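Side-chain contacts in pectate lyase (Bacillus, PDB 3VMV), which probably cleaves polygalacturonate by beta-elimination as a secreted pectate lyase with a parallel beta-helix fold: residues P144-D148 with S149-D153; G182-N186 with A187-P191. All blocks are in the same frame, centred on the assembly; numbering follows the deposited sequence.

Contact 1 (P144-D148 with S149-D153); sequences PGNGD and SDYYD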
# COMPACT_ATOMS: atom_id res chain seq x y z
N PRO A 144 8.80 -13.44 12.70
CA PRO A 144 8.98 -12.44 13.75
C PRO A 144 10.37 -11.80 13.73
O PRO A 144 10.61 -10.82 14.46
CB PRO A 144 8.80 -13.26 15.06
CG PRO A 144 9.22 -14.60 14.68
CD PRO A 144 8.66 -14.80 13.27
N GLY A 145 11.27 -12.36 12.94
CA GLY A 145 12.63 -11.85 12.91
C GLY A 145 13.26 -11.87 14.30
O GLY A 145 13.12 -12.86 15.04
N ASN A 146 13.94 -10.76 14.63
CA ASN A 146 14.57 -10.53 15.94
C ASN A 146 13.60 -10.17 17.07
O ASN A 146 14.03 -9.90 18.19
CB ASN A 146 15.69 -9.44 15.86
CG ASN A 146 15.15 -7.95 15.90
OD1 ASN A 146 13.95 -7.67 15.62
ND2 ASN A 146 16.07 -6.98 16.21
N GLY A 147 12.31 -10.15 16.76
CA GLY A 147 11.28 -9.91 17.76
C GLY A 147 10.91 -8.45 18.02
O GLY A 147 10.05 -8.19 18.88
N ASP A 148 11.59 -7.52 17.35
CA ASP A 148 11.35 -6.08 17.54
C ASP A 148 10.46 -5.58 16.41
O ASP A 148 10.91 -5.43 15.26
CB ASP A 148 12.69 -5.32 17.59
CG ASP A 148 12.53 -3.80 17.64
OD1 ASP A 148 11.39 -3.28 17.78
OD2 ASP A 148 13.56 -3.11 17.53
N SER A 149 9.19 -5.36 16.74
CA SER A 149 8.20 -5.01 15.74
C SER A 149 8.52 -3.67 15.09
O SER A 149 7.97 -3.38 14.05
CB SER A 149 6.80 -4.95 16.36
OG SER A 149 6.79 -3.93 17.36
N ASP A 150 9.39 -2.84 15.70
CA ASP A 150 9.66 -1.50 15.20
C ASP A 150 11.01 -1.40 14.50
O ASP A 150 11.41 -0.32 14.05
CB ASP A 150 9.65 -0.48 16.35
CG ASP A 150 8.30 -0.34 17.00
OD1 ASP A 150 7.29 -0.40 16.29
OD2 ASP A 150 8.26 -0.17 18.23
N TYR A 151 11.73 -2.53 14.39
CA TYR A 151 13.06 -2.48 13.74
C TYR A 151 12.91 -1.99 12.32
O TYR A 151 13.66 -1.10 11.87
CB TYR A 151 13.75 -3.85 13.79
CG TYR A 151 15.17 -3.86 13.28
CD1 TYR A 151 16.22 -3.56 14.11
CD2 TYR A 151 15.44 -4.15 11.94
CE1 TYR A 151 17.53 -3.57 13.65
CE2 TYR A 151 16.72 -4.17 11.47
CZ TYR A 151 17.77 -3.88 12.33
OH TYR A 151 19.06 -3.91 11.85
N TYR A 152 11.97 -2.61 11.60
CA TYR A 152 11.45 -2.07 10.35
C TYR A 152 10.17 -1.34 10.67
O TYR A 152 9.50 -1.66 11.68
CB TYR A 152 11.18 -3.21 9.35
CG TYR A 152 12.42 -4.07 9.12
CD1 TYR A 152 13.50 -3.58 8.39
CD2 TYR A 152 12.48 -5.37 9.63
CE1 TYR A 152 14.65 -4.37 8.20
CE2 TYR A 152 13.61 -6.17 9.44
CZ TYR A 152 14.67 -5.67 8.73
OH TYR A 152 15.80 -6.46 8.57
N ASP A 153 9.79 -0.38 9.81
CA ASP A 153 8.53 0.34 10.02
C ASP A 153 7.44 -0.24 9.12
O ASP A 153 7.00 -1.36 9.36
CB ASP A 153 8.72 1.86 9.87
CG ASP A 153 7.60 2.68 10.51
OD1 ASP A 153 6.64 2.12 11.07
OD2 ASP A 153 7.70 3.94 10.47
O HOH W 1 8.17 -5.99 19.52
O HOH W 2 10.55 -5.21 12.55
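Asp148 meets Asp150 and Tyr151 through two different oxygens, and this double hold is the tight part of the contact. Its backbone O accepts from Tyr151 N at 3.1 Å, with an N-H...O angle of 169°, which closes the type I turn from Asp148 to Tyr151. A water strengthens the same turn, donating to Asp148 O (water O to Asp148 O 2.7 Å) and accepting from Tyr152 N, so Asp148 O serves two donors. The carboxylate of Asp148 reaches forward over the turn: CG lies opposite the backbone N (chi1 174°), and OD1 takes the amide of Asp150 (OD1 to N 2.9 Å). That amide arrives from above the carboxylate plane, 52° out of it. The other oxygen, OD2, reaches the CB of Tyr151 at 3.8 Å and lies at the edge of the ring, with carboxylate and ring steeply inclined to each other.

Towards Pro144 the contact is looser. Asn146 ND2 only comes to 4.0 Å from Tyr151 CD1, an oblique approach, while Asn146 OD1 is engaged locally, receiving Asp148 N at 2.9 Å. The type II' turn from Pro144 to Gly147 is exposed, and a second water joins Gly147 O to Ser149 N.

Outside the turn, Lys177 forms salt bridges with Asp150 and Asp153, and Arg116 makes a cation-pi contact with Tyr151 and a hydrogen bond to its O. The bonds Asn146 OD1 to Asp148 N and Asp148 OD1 to Asp150 N both run from a side-chain oxygen to the amide two residues on. They make successive Asx turns, the second superposed on a type I beta turn, in a loop between strands 138-140 and 156-158 of the parallel beta-helix.

Contact 2 (G182-N186 with A187-P191); sequences GHTDN and ASLAP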
# COMPACT_ATOMS: atom_id res chain seq x y z
N GLY A 182 -3.52 6.77 7.47
CA GLY A 182 -3.68 7.77 8.51
C GLY A 182 -2.78 7.42 9.70
O GLY A 182 -2.96 6.38 10.31
N HIS A 183 -1.84 8.31 10.02
CA HIS A 183 -0.79 8.02 11.01
C HIS A 183 -1.09 8.55 12.41
O HIS A 183 -0.38 8.24 13.36
CB HIS A 183 0.57 8.59 10.52
CG HIS A 183 0.69 10.08 10.67
ND1 HIS A 183 -0.08 10.98 9.97
CD2 HIS A 183 1.44 10.83 11.52
CE1 HIS A 183 0.20 12.22 10.36
NE2 HIS A 183 1.12 12.15 11.31
N THR A 184 -2.12 9.38 12.52
CA THR A 184 -2.47 10.02 13.78
C THR A 184 -3.97 10.31 13.82
O THR A 184 -4.62 10.37 12.77
CB THR A 184 -1.68 11.31 13.99
OG1 THR A 184 -1.74 11.67 15.38
CG2 THR A 184 -2.23 12.46 13.14
N ASP A 185 -4.52 10.46 15.02
CA ASP A 185 -5.95 10.77 15.16
C ASP A 185 -6.22 12.25 14.92
O ASP A 185 -6.64 12.98 15.84
CB ASP A 185 -6.43 10.37 16.55
CG ASP A 185 -6.32 8.86 16.80
OD1 ASP A 185 -6.42 8.05 15.83
OD2 ASP A 185 -6.14 8.49 17.98
N ASN A 186 -5.95 12.69 13.70
CA ASN A 186 -6.26 14.06 13.27
C ASN A 186 -7.03 13.95 11.95
O ASN A 186 -6.44 13.60 10.88
CB ASN A 186 -4.96 14.85 13.11
CG ASN A 186 -5.19 16.28 12.69
OD1 ASN A 186 -6.24 16.61 12.12
ND2 ASN A 186 -4.24 17.15 13.01
N ALA A 187 -8.34 14.16 12.03
CA ALA A 187 -9.18 14.00 10.85
C ALA A 187 -8.71 14.89 9.72
O ALA A 187 -8.85 14.52 8.56
CB ALA A 187 -10.61 14.34 11.19
N SER A 188 -8.18 16.07 10.03
CA SER A 188 -7.81 17.00 8.97
C SER A 188 -6.58 16.57 8.17
O SER A 188 -6.29 17.17 7.13
CB SER A 188 -7.59 18.41 9.55
OG SER A 188 -6.34 18.47 10.20
N LEU A 189 -5.88 15.54 8.65
CA LEU A 189 -4.70 15.04 7.95
C LEU A 189 -4.97 13.65 7.37
O LEU A 189 -4.07 13.04 6.80
CB LEU A 189 -3.53 14.88 8.91
CG LEU A 189 -3.01 16.23 9.41
CD1 LEU A 189 -1.86 15.91 10.34
CD2 LEU A 189 -2.56 17.06 8.20
N ALA A 190 -6.18 13.13 7.54
CA ALA A 190 -6.44 11.74 7.09
C ALA A 190 -6.42 11.59 5.57
O ALA A 190 -7.02 12.39 4.84
CB ALA A 190 -7.80 11.30 7.61
N PRO A 191 -5.80 10.52 5.08
CA PRO A 191 -6.04 10.12 3.70
C PRO A 191 -7.51 9.75 3.51
O PRO A 191 -8.29 9.60 4.47
CB PRO A 191 -5.19 8.84 3.56
CG PRO A 191 -4.12 8.96 4.67
CD PRO A 191 -4.94 9.58 5.80
O HOH W 3 -2.18 10.92 8.27
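A single side-chain oxygen, Asn186 OD1, receives two donors from one residue, the hydroxyl and the amide of Ser188. Ser188 OG donates to it at 2.7 Å, tilted 29° from the plane of the side-chain amide; Ser188 N comes from the same face at 2.9 Å, in a distinctly bent bond (N-H...O angle 132°). The side-chain amide of Asn186 can lie over the turn because CG is opposite the backbone N (chi1 -179°), and these two bonds together should restrict its rotation. The backbone O of Asn186 separately accepts Leu189 N at 3.0 Å.

Leu189 supplies the apolar side. Its CD1 lies 3.8 Å from Asn186 ND2 and also approaches the edge of the His183 ring, at 4.2 Å from CE1. A water lying in the plane of that ring links His183 N and ND1 to Leu189 O, so the two limbs of the loop are joined by solvent here. At the base they meet directly: Pro191 CD rests on Gly182 CA at 3.5 Å. Asp185, the centre of an inverse gamma turn, points away from this packing and is held by Arg212 and Ser271.

The bond from Ser188 N to Asn186 OD1 gives the geometry of an Asx turn, leading into the short 3-10 segment 187-189, within a loop that connects strands 177-181 and 192-197 of the beta-helix.

Contacts 1 and 2 do not touch: their centres are 25 Å apart and their nearest atoms about 9 Å. They are related through two paired strands. The loop of contact 1 runs into strand 156-158, whose parallel neighbour 177-181 runs out into the loop of contact 2, so the contacts sit at opposite ends of this pair. Lys177, at the start of strand 177-181, ties contact 1 to the strand leading to contact 2. In this family the calcium and substrate groove runs along the outer face of one parallel sheet of the helix and its bordering loops; the acidic 149-153 loop with Lys177 is consistent with a place beside that groove.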